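Local coordinates for odorant-binding protein 1F (Rattus norvegicus, PDB 3FIQ), which probably binds a wide variety of chemical odorants in the nasal epithelium, as a secreted carrier of the lipocalin family, at residues G14-L19 against D96-H101; Y20-N25 against Y139-E144; E47-K52 against V69-E74. All coordinates share one frame; numbering follows the deposited sequence.

Contact 1. Residues G14-L19 against D96-H101; sequences GDWRTL and DIIFFH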
loop_
_atom_site.group_PDB
_atom_site.type_symbol
_atom_site.label_atom_id
_atom_site.label_comp_id
_atom_site.label_asym_id
_atom_site.label_seq_id
_atom_site.Cartn_x
_atom_site.Cartn_y
_atom_site.Cartn_z
ATOM N N GLY A 14 -7.148 8.585 9.592
ATOM C CA GLY A 14 -7.041 7.765 10.782
ATOM C C GLY A 14 -5.920 6.762 10.676
ATOM O O GLY A 14 -5.149 6.823 9.708
ATOM N N ASP A 15 -5.868 5.837 11.631
ATOM C CA ASP A 15 -4.824 4.829 11.636
ATOM C C ASP A 15 -5.195 3.699 10.685
ATOM O O ASP A 15 -6.358 3.311 10.567
ATOM C CB ASP A 15 -4.718 4.274 13.046
ATOM C CG ASP A 15 -4.119 5.238 14.055
ATOM O OD1 ASP A 15 -3.467 6.226 13.730
ATOM O OD2 ASP A 15 -4.284 4.924 15.274
ATOM N N TRP A 16 -4.159 3.136 10.054
ATOM C CA TRP A 16 -4.282 2.018 9.120
ATOM C C TRP A 16 -3.062 1.177 9.314
ATOM O O TRP A 16 -2.019 1.642 9.743
ATOM C CB TRP A 16 -4.299 2.487 7.657
ATOM C CG TRP A 16 -5.572 3.178 7.253
ATOM C CD1 TRP A 16 -5.834 4.484 7.439
ATOM C CD2 TRP A 16 -6.744 2.602 6.669
ATOM N NE1 TRP A 16 -7.080 4.762 6.993
ATOM C CE2 TRP A 16 -7.664 3.610 6.524
ATOM C CE3 TRP A 16 -7.069 1.326 6.207
ATOM C CZ2 TRP A 16 -8.930 3.417 5.937
ATOM C CZ3 TRP A 16 -8.285 1.129 5.637
ATOM C CH2 TRP A 16 -9.213 2.149 5.502
ATOM N N ARG A 17 -3.183 -0.086 8.964
ATOM C CA ARG A 17 -2.068 -1.003 8.972
ATOM C C ARG A 17 -2.037 -1.752 7.683
ATOM O O ARG A 17 -2.999 -1.793 6.925
ATOM C CB ARG A 17 -2.248 -2.069 10.090
ATOM C CG ARG A 17 -3.454 -3.008 9.905
ATOM C CD ARG A 17 -3.808 -3.818 11.165
ATOM N NE ARG A 17 -2.733 -4.679 11.552
ATOM C CZ ARG A 17 -2.537 -5.249 12.740
ATOM N NH1 ARG A 17 -3.408 -5.101 13.733
ATOM N NH2 ARG A 17 -1.443 -6.000 12.927
ATOM N N THR A 18 -0.878 -2.331 7.382
ATOM C CA THR A 18 -0.741 -3.151 6.185
ATOM C C THR A 18 -0.969 -4.584 6.538
ATOM O O THR A 18 -0.250 -5.165 7.383
ATOM C CB THR A 18 0.633 -3.013 5.595
ATOM O OG1 THR A 18 0.903 -1.651 5.280
ATOM C CG2 THR A 18 0.755 -3.835 4.287
ATOM N N LEU A 19 -1.901 -5.208 5.815
ATOM C CA LEU A 19 -2.171 -6.635 5.985
ATOM C C LEU A 19 -1.399 -7.521 5.039
ATOM O O LEU A 19 -0.771 -8.492 5.476
ATOM C CB LEU A 19 -3.668 -6.915 5.833
ATOM C CG LEU A 19 -4.612 -6.175 6.786
ATOM C CD1 LEU A 19 -6.039 -6.708 6.662
ATOM C CD2 LEU A 19 -4.159 -6.341 8.191
ATOM N N ASP A 96 -13.360 -0.653 6.233
ATOM C CA ASP A 96 -12.188 -1.055 7.024
ATOM C C ASP A 96 -11.062 -1.746 6.257
ATOM O O ASP A 96 -10.086 -2.135 6.861
ATOM C CB ASP A 96 -12.590 -1.868 8.268
ATOM C CG ASP A 96 -13.337 -3.087 7.918
ATOM O OD1 ASP A 96 -13.336 -3.423 6.735
ATOM O OD2 ASP A 96 -13.929 -3.713 8.812
ATOM N N ILE A 97 -11.149 -1.783 4.931
ATOM C CA ILE A 97 -10.147 -2.411 4.069
ATOM C C ILE A 97 -10.052 -1.585 2.794
ATOM O O ILE A 97 -11.060 -1.259 2.208
ATOM C CB ILE A 97 -10.524 -3.864 3.722
ATOM C CG1 ILE A 97 -10.569 -4.757 4.971
ATOM C CG2 ILE A 97 -9.609 -4.370 2.634
ATOM C CD1 ILE A 97 -9.213 -5.008 5.574
ATOM N N ILE A 98 -8.840 -1.271 2.351
ATOM C CA ILE A 98 -8.537 -0.665 1.061
ATOM C C ILE A 98 -7.527 -1.484 0.342
ATOM O O ILE A 98 -6.495 -1.835 0.937
ATOM C CB ILE A 98 -8.053 0.782 1.208
ATOM C CG1 ILE A 98 -9.163 1.609 1.842
ATOM C CG2 ILE A 98 -7.672 1.368 -0.172
ATOM C CD1 ILE A 98 -8.768 3.067 2.114
ATOM N N PHE A 99 -7.808 -1.862 -0.895
ATOM C CA PHE A 99 -6.799 -2.396 -1.814
ATOM C C PHE A 99 -6.217 -1.299 -2.711
ATOM O O PHE A 99 -6.976 -0.672 -3.454
ATOM C CB PHE A 99 -7.387 -3.442 -2.743
ATOM C CG PHE A 99 -7.849 -4.753 -2.095
ATOM C CD1 PHE A 99 -7.863 -4.994 -0.707
ATOM C CD2 PHE A 99 -8.177 -5.797 -2.932
ATOM C CE1 PHE A 99 -8.284 -6.192 -0.213
ATOM C CE2 PHE A 99 -8.616 -6.999 -2.416
ATOM C CZ PHE A 99 -8.680 -7.194 -1.095
ATOM N N PHE A 100 -4.935 -0.977 -2.596
ATOM C CA PHE A 100 -4.253 -0.025 -3.440
ATOM C C PHE A 100 -3.457 -0.763 -4.492
ATOM O O PHE A 100 -2.890 -1.788 -4.256
ATOM C CB PHE A 100 -3.213 0.782 -2.636
ATOM C CG PHE A 100 -3.810 1.805 -1.699
ATOM C CD1 PHE A 100 -4.263 2.996 -2.164
ATOM C CD2 PHE A 100 -3.819 1.580 -0.319
ATOM C CE1 PHE A 100 -4.746 3.967 -1.298
ATOM C CE2 PHE A 100 -4.330 2.561 0.549
ATOM C CZ PHE A 100 -4.794 3.771 0.015
ATOM N N HIS A 101 -3.388 -0.187 -5.684
ATOM C CA HIS A 101 -2.484 -0.610 -6.708
ATOM C C HIS A 101 -1.437 0.486 -6.834
ATOM O O HIS A 101 -1.755 1.683 -6.801
ATOM C CB HIS A 101 -3.182 -0.723 -8.039
ATOM C CG HIS A 101 -2.287 -1.170 -9.129
ATOM N ND1 HIS A 101 -1.814 -0.314 -10.102
ATOM C CD2 HIS A 101 -1.806 -2.389 -9.442
ATOM C CE1 HIS A 101 -1.049 -0.988 -10.938
ATOM N NE2 HIS A 101 -1.028 -2.242 -10.564
#

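Contact 2. Residues Y20-N25 against Y139-E144; sequences YIVADN and YNIPNE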
loop_
_atom_site.group_PDB
_atom_site.type_symbol
_atom_site.label_atom_id
_atom_site.label_comp_id
_atom_site.label_asym_id
_atom_site.label_seq_id
_atom_site.Cartn_x
_atom_site.Cartn_y
_atom_site.Cartn_z
ATOM N N TYR A 20 -1.410 -7.192 3.727
ATOM C CA TYR A 20 -0.740 -7.977 2.733
ATOM C C TYR A 20 -0.136 -7.047 1.711
ATOM O O TYR A 20 -0.674 -5.976 1.442
ATOM C CB TYR A 20 -1.715 -8.899 1.972
ATOM C CG TYR A 20 -2.317 -10.012 2.811
ATOM C CD1 TYR A 20 -1.667 -11.239 2.899
ATOM C CD2 TYR A 20 -3.487 -9.827 3.494
ATOM C CE1 TYR A 20 -2.201 -12.240 3.725
ATOM C CE2 TYR A 20 -3.989 -10.807 4.336
ATOM C CZ TYR A 20 -3.395 -12.013 4.388
ATOM O OH TYR A 20 -3.935 -12.973 5.227
ATOM N N ILE A 21 0.991 -7.475 1.120
ATOM C CA ILE A 21 1.497 -6.809 -0.076
ATOM C C ILE A 21 1.860 -7.873 -1.081
ATOM O O ILE A 21 2.512 -8.833 -0.735
ATOM C CB ILE A 21 2.773 -5.974 0.213
ATOM C CG1 ILE A 21 2.614 -5.050 1.385
ATOM C CG2 ILE A 21 3.199 -5.209 -0.997
ATOM C CD1 ILE A 21 3.887 -4.310 1.782
ATOM N N VAL A 22 1.501 -7.699 -2.360
ATOM C CA VAL A 22 1.959 -8.635 -3.371
ATOM C C VAL A 22 2.566 -7.836 -4.520
ATOM O O VAL A 22 2.097 -6.742 -4.831
ATOM C CB VAL A 22 0.873 -9.531 -3.809
ATOM C CG1 VAL A 22 -0.183 -8.817 -4.478
ATOM C CG2 VAL A 22 1.425 -10.692 -4.695
ATOM N N ALA A 23 3.652 -8.293 -5.120
ATOM C CA ALA A 23 4.316 -7.494 -6.148
ATOM C C ALA A 23 4.985 -8.429 -7.155
ATOM O O ALA A 23 5.228 -9.571 -6.824
ATOM C CB ALA A 23 5.348 -6.565 -5.570
ATOM N N ASP A 24 5.241 -7.963 -8.381
ATOM C CA ASP A 24 5.893 -8.822 -9.351
ATOM C C ASP A 24 7.388 -8.903 -9.248
ATOM O O ASP A 24 7.965 -9.793 -9.870
ATOM C CB ASP A 24 5.496 -8.429 -10.795
ATOM C CG ASP A 24 5.778 -7.043 -11.135
ATOM O OD1 ASP A 24 6.170 -6.244 -10.281
ATOM O OD2 ASP A 24 5.492 -6.677 -12.315
ATOM N N ASN A 25 8.025 -8.052 -8.456
ATOM C CA ASN A 25 9.451 -8.115 -8.108
ATOM C C ASN A 25 9.496 -8.386 -6.594
ATOM O O ASN A 25 9.321 -7.482 -5.768
ATOM C CB ASN A 25 10.193 -6.832 -8.474
ATOM C CG ASN A 25 10.368 -6.640 -9.961
ATOM O OD1 ASN A 25 10.084 -5.547 -10.520
ATOM N ND2 ASN A 25 10.762 -7.716 -10.651
ATOM N N TYR A 139 -3.763 -8.169 -12.688
ATOM C CA TYR A 139 -2.703 -7.163 -12.787
ATOM C C TYR A 139 -1.327 -7.822 -13.092
ATOM O O TYR A 139 -0.276 -7.185 -13.036
ATOM C CB TYR A 139 -2.756 -6.180 -11.528
ATOM C CG TYR A 139 -3.916 -5.188 -11.555
ATOM C CD1 TYR A 139 -5.176 -5.524 -11.124
ATOM C CD2 TYR A 139 -3.786 -3.932 -12.179
ATOM C CE1 TYR A 139 -6.280 -4.652 -11.262
ATOM C CE2 TYR A 139 -4.870 -3.054 -12.265
ATOM C CZ TYR A 139 -6.103 -3.418 -11.839
ATOM O OH TYR A 139 -7.180 -2.547 -11.993
ATOM N N ASN A 140 -1.320 -9.086 -13.512
ATOM C CA ASN A 140 -0.085 -9.742 -13.891
ATOM C C ASN A 140 0.959 -9.784 -12.744
ATOM O O ASN A 140 2.165 -9.634 -12.961
ATOM C CB ASN A 140 0.458 -9.084 -15.176
ATOM C CG ASN A 140 1.523 -9.916 -15.877
ATOM O OD1 ASN A 140 1.441 -11.155 -15.967
ATOM N ND2 ASN A 140 2.539 -9.219 -16.419
ATOM N N ILE A 141 0.485 -10.017 -11.523
ATOM C CA ILE A 141 1.305 -10.090 -10.336
ATOM C C ILE A 141 1.209 -11.509 -9.765
ATOM O O ILE A 141 0.098 -12.003 -9.583
ATOM C CB ILE A 141 0.839 -9.102 -9.253
ATOM C CG1 ILE A 141 1.049 -7.640 -9.692
ATOM C CG2 ILE A 141 1.596 -9.400 -7.977
ATOM C CD1 ILE A 141 0.256 -6.623 -8.845
ATOM N N PRO A 142 2.347 -12.219 -9.606
ATOM C CA PRO A 142 2.328 -13.596 -9.130
ATOM C C PRO A 142 1.841 -13.710 -7.711
ATOM O O PRO A 142 2.392 -13.084 -6.814
ATOM C CB PRO A 142 3.816 -14.051 -9.277
ATOM C CG PRO A 142 4.421 -13.101 -10.211
ATOM C CD PRO A 142 3.730 -11.803 -9.894
ATOM N N ASN A 143 0.813 -14.528 -7.453
ATOM C CA ASN A 143 0.319 -14.684 -6.076
ATOM C C ASN A 143 1.289 -15.350 -5.146
ATOM O O ASN A 143 1.180 -15.198 -3.909
ATOM C CB ASN A 143 -1.009 -15.460 -6.080
ATOM C CG ASN A 143 -2.168 -14.576 -6.349
ATOM O OD1 ASN A 143 -2.358 -13.560 -5.655
ATOM N ND2 ASN A 143 -2.943 -14.913 -7.362
ATOM N N GLU A 144 2.277 -16.071 -5.701
ATOM C CA GLU A 144 3.210 -16.747 -4.813
ATOM C C GLU A 144 4.175 -15.746 -4.213
ATOM O O GLU A 144 4.923 -16.102 -3.326
ATOM C CB GLU A 144 3.988 -17.833 -5.522
ATOM C CG GLU A 144 4.821 -17.328 -6.604
ATOM C CD GLU A 144 4.179 -17.393 -7.982
ATOM O OE1 GLU A 144 2.878 -17.342 -8.135
ATOM O OE2 GLU A 144 5.042 -17.478 -8.939
HETATM O O HOH W 1 3.081 -7.217 -13.526
#

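Contact 3. Residues E47-K52 against V69-E74; sequences ECQELK and VGQKHE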
loop_
_atom_site.group_PDB
_atom_site.type_symbol
_atom_site.label_atom_id
_atom_site.label_comp_id
_atom_site.label_asym_id
_atom_site.label_seq_id
_atom_site.Cartn_x
_atom_site.Cartn_y
_atom_site.Cartn_z
ATOM N N GLU A 47 -11.163 17.285 -0.720
ATOM C CA GLU A 47 -11.188 16.496 -1.932
ATOM C C GLU A 47 -10.118 15.399 -1.924
ATOM O O GLU A 47 -9.957 14.714 -2.913
ATOM C CB GLU A 47 -10.964 17.382 -3.173
ATOM C CG GLU A 47 -11.872 18.632 -3.301
ATOM C CD GLU A 47 -13.329 18.271 -3.189
ATOM O OE1 GLU A 47 -13.763 17.327 -3.896
ATOM O OE2 GLU A 47 -14.031 18.915 -2.371
ATOM N N CYS A 48 -9.407 15.235 -0.813
ATOM C CA CYS A 48 -8.261 14.309 -0.731
ATOM C C CYS A 48 -7.238 14.558 -1.841
ATOM O O CYS A 48 -6.657 13.601 -2.411
ATOM C CB CYS A 48 -8.748 12.867 -0.820
ATOM S SG CYS A 48 -7.786 11.724 0.180
ATOM N N GLN A 49 -6.969 15.826 -2.102
ATOM C CA GLN A 49 -5.990 16.219 -3.135
ATOM C C GLN A 49 -4.566 15.843 -2.651
ATOM O O GLN A 49 -3.711 15.437 -3.434
ATOM C CB GLN A 49 -6.069 17.711 -3.473
ATOM C CG GLN A 49 -4.879 18.277 -4.293
ATOM C CD GLN A 49 -4.759 17.654 -5.663
ATOM O OE1 GLN A 49 -5.801 17.504 -6.359
ATOM N NE2 GLN A 49 -3.490 17.251 -6.078
ATOM N N GLU A 50 -4.347 15.972 -1.365
ATOM C CA GLU A 50 -3.032 15.829 -0.782
ATOM C C GLU A 50 -3.133 14.757 0.271
ATOM O O GLU A 50 -3.678 15.021 1.344
ATOM C CB GLU A 50 -2.545 17.192 -0.230
ATOM C CG GLU A 50 -1.094 17.317 0.039
ATOM C CD GLU A 50 -0.593 18.810 0.144
ATOM O OE1 GLU A 50 -0.404 19.591 -0.870
ATOM O OE2 GLU A 50 -0.410 19.176 1.278
ATOM N N LEU A 51 -2.602 13.569 0.002
ATOM C CA LEU A 51 -2.761 12.397 0.895
ATOM C C LEU A 51 -1.459 12.077 1.556
ATOM O O LEU A 51 -0.516 11.559 0.936
ATOM C CB LEU A 51 -3.247 11.183 0.061
ATOM C CG LEU A 51 -3.359 9.832 0.767
ATOM C CD1 LEU A 51 -4.284 9.862 1.937
ATOM C CD2 LEU A 51 -3.913 8.819 -0.238
ATOM N N LYS A 52 -1.415 12.322 2.873
ATOM C CA LYS A 52 -0.228 12.018 3.648
ATOM C C LYS A 52 -0.311 10.627 4.208
ATOM O O LYS A 52 -1.265 10.310 4.941
ATOM C CB LYS A 52 -0.145 13.010 4.808
ATOM C CG LYS A 52 0.422 14.392 4.463
ATOM C CD LYS A 52 -0.552 15.299 3.859
ATOM C CE LYS A 52 -1.746 15.644 4.788
ATOM N NZ LYS A 52 -2.691 16.398 3.919
ATOM N N VAL A 69 3.766 12.137 0.653
ATOM C CA VAL A 69 2.592 12.904 0.298
ATOM C C VAL A 69 2.235 12.583 -1.123
ATOM O O VAL A 69 2.947 12.905 -2.033
ATOM C CB VAL A 69 2.819 14.409 0.456
ATOM C CG1 VAL A 69 1.555 15.218 0.190
ATOM C CG2 VAL A 69 3.327 14.737 1.856
ATOM N N GLY A 70 1.089 11.916 -1.315
ATOM C CA GLY A 70 0.564 11.709 -2.659
ATOM C C GLY A 70 -0.244 12.901 -3.109
ATOM O O GLY A 70 -1.025 13.484 -2.399
ATOM N N GLN A 71 0.005 13.293 -4.346
ATOM C CA GLN A 71 -0.790 14.326 -5.065
ATOM C C GLN A 71 -1.721 13.693 -6.020
ATOM O O GLN A 71 -1.311 12.974 -6.908
ATOM C CB GLN A 71 0.120 15.282 -5.750
ATOM C CG GLN A 71 0.886 16.158 -4.724
ATOM C CD GLN A 71 -0.014 17.148 -3.981
ATOM O OE1 GLN A 71 -1.119 17.543 -4.437
ATOM N NE2 GLN A 71 0.460 17.593 -2.829
ATOM N N LYS A 72 -3.017 13.971 -5.818
ATOM C CA LYS A 72 -4.064 13.439 -6.694
ATOM C C LYS A 72 -4.066 14.139 -8.069
ATOM O O LYS A 72 -3.857 15.326 -8.155
ATOM C CB LYS A 72 -5.458 13.604 -6.045
ATOM C CG LYS A 72 -6.488 12.753 -6.768
ATOM C CD LYS A 72 -7.796 12.661 -6.024
ATOM C CE LYS A 72 -8.737 11.645 -6.742
ATOM N NZ LYS A 72 -10.147 11.700 -6.177
ATOM N N HIS A 73 -4.345 13.378 -9.123
ATOM C CA HIS A 73 -4.517 13.914 -10.461
ATOM C C HIS A 73 -5.856 13.542 -11.077
ATOM O O HIS A 73 -6.643 12.723 -10.498
ATOM C CB HIS A 73 -3.364 13.437 -11.315
ATOM C CG HIS A 73 -2.040 13.725 -10.715
ATOM N ND1 HIS A 73 -1.591 15.011 -10.522
ATOM C CD2 HIS A 73 -1.061 12.905 -10.247
ATOM C CE1 HIS A 73 -0.387 14.956 -9.950
ATOM N NE2 HIS A 73 -0.028 13.699 -9.825
ATOM N N GLU A 74 -6.168 14.114 -12.232
ATOM C CA GLU A 74 -7.496 13.917 -12.779
ATOM C C GLU A 74 -7.793 12.429 -13.059
ATOM O O GLU A 74 -8.992 12.022 -13.001
ATOM C CB GLU A 74 -7.728 14.705 -14.048
ATOM C CG GLU A 74 -9.213 14.852 -14.397
ATOM C CD GLU A 74 -9.503 15.708 -15.597
ATOM O OE1 GLU A 74 -8.622 15.928 -16.425
ATOM O OE2 GLU A 74 -10.681 16.152 -15.717
HETATM O O HOH W 2 -11.448 12.063 -3.929
HETATM O O HOH W 3 -10.359 14.299 -5.685
HETATM O O HOH W 4 -1.495 20.195 -4.135
#

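Contact 1. Residues G14-L19 against D96-H101
W16 and I98 form the tight part of this contact. The indole meets the isoleucine with its six-membered ring, and the two side chains cross at about a right angle. W16 CH2 lies 3.5 Å from I98 CD1 and 3.7 Å from I98 CG1. W16 CZ2 also reaches I98 CD1, at 3.8 Å. I98 sets CG1 beside its own backbone N and then runs straight on to CD1 (chi2 177°), so both carbons touch the indole. The backbone of 96-101 adds to this. I97 N sits at the ring edge, near its plane, 4.1 Å from W16 CZ3, while D96 O approaches CZ3 obliquely. G14 and W16 are the ends of the G-x-W signature of the lipocalins, and this tryptophan closes one end of the beta barrel. Its NE1 is hydrogen-bonded to V12 O, which helps fix the rotation of the indole. K120 makes a cation-pi contact with the same ring and a hydrogen bond to D15 O. The looser part is L19 against I97. Here the two side chains also cross at about a right angle, but they meet by single methyls, L19 CD1 and I97 CD1, 3.8 Å apart. I97 points its CB away from segment 14-19, and only its end swings back. L124, Q128 and V150 cover this pair. The side nearer to solvent belongs to D96. D96 points its CB away from residues 14-19, and OD2 makes a long, weak ion pair with R121.

Contact 2. Residues Y20-N25 against Y139-E144
A Schellman motif ends helix 126-138 and delivers I141 and P142 onto V22 and D24, at the end of the first barrel strand. N140 is its C-prime residue, with positive phi. I141 N bonds back to A136 O, and N140 N to E137 O. Beyond this turn, I141 CG2 makes the apolar contact. It lies 3.5 Å from V22 CG2 and 3.6 Å from A23 C, so it rests on both the valine side chain and the strand backbone. The I141 and V22 side chains cross at a slant. V22 CG2 stands anti to its backbone N, and this aims it at 139-144, where it also comes within 3.3 Å of P142 O. That approach is close for a methyl and an oxygen. P142 packs alongside D24: its CD is 3.7 Å from D24 CA and 3.9 Å from D24 CB. The polar link is made by a water. It can donate to D24 OD2, at 2.8 Å, and to N140 O, at 2.6 Å, although more acceptors are in its reach than it has protons. D24 holds CG between its N and carbonyl carbon (chi1 57°), which leaves CB against P142 CD and lets the carboxylate reach both the water and N113 N. The oxygen that accepts from N113 N is OD1. That bond ties the carboxylate to strand 111-119, against which I141 and V22 also pack through I115. N143 ND2 bonds to R133 O of helix 126-138, and A23 O accepts from N145 ND2, just before strand 147-148.

Contact 3. Residues E47-K52 against V69-E74
Q49 grips the end of strand 62-72 with both hydrogens of its side-chain amide. NE2 gives one bond to Q71 OE1, 2.9 Å long and nearly straight (175°). The acceptor lies in the plane of the Q49 amide, and the two amides are close to coplanar. The second bond, also 2.9 Å, goes from Q49 NE2 to K72 O and uses a lone pair of that carbonyl. It is more bent, at 147°. The Q49 chain turns at chi2 (63°), which brings the amide over to strand 62-72. Q71 passes the chain of bonds on. Its NE2 donates to E50 OE1 at 2.9 Å, on the anti side of the carboxylate and well out of its plane. The two side chains lie side by side. A water donates to Q71 OE1 as well, at 2.7 Å. Next to this polar row E50 CG packs on V69 CG1 at 3.4 Å, and K52 CG rests more loosely on V69 CG2. The backbone ladder holds these groups in register. L51 and G70 form a hydrogen-bonded antiparallel pair, with L51 N to G70 O at 2.9 Å and G70 N to L51 O at 2.8 Å. K72 N donates to Q49 O beyond it. E50 with Q71 and K52 with V69 are non-hydrogen-bonded pairs. Further out, the extended K72 chain carries NZ to D6 in a salt bridge, and two waters join NZ to E47 O. The C44-C48 disulfide ties the turn before strand 50-59 to strand 38-44. Strands 50-59 and 62-72 form a beta hairpin, one step of the up-and-down antiparallel meander of the lipocalin barrel.

All three contacts reach the same curled antiparallel sheet. Contacts 1 and 2 share strand 14-23, follow one another along it, and have centres about 17 Å apart. They touch where H101 NE2 lies 3.6 Å from Y139 CD2. Their segments alternate along the chain: strand 14-23 meets strand 97-105 in contact 1 and the turn after helix 126-138 in contact 2. Contact 3 is nested within the loops closed by both. Its centre is about 16 Å from that of contact 1 and about 25 Å from that of contact 2, across the chain's centre. Contacts 1 and 2 join early and late parts of the sequence; contact 3 is a local hairpin of the same barrel, the lipocalin framework for carrying small ligands.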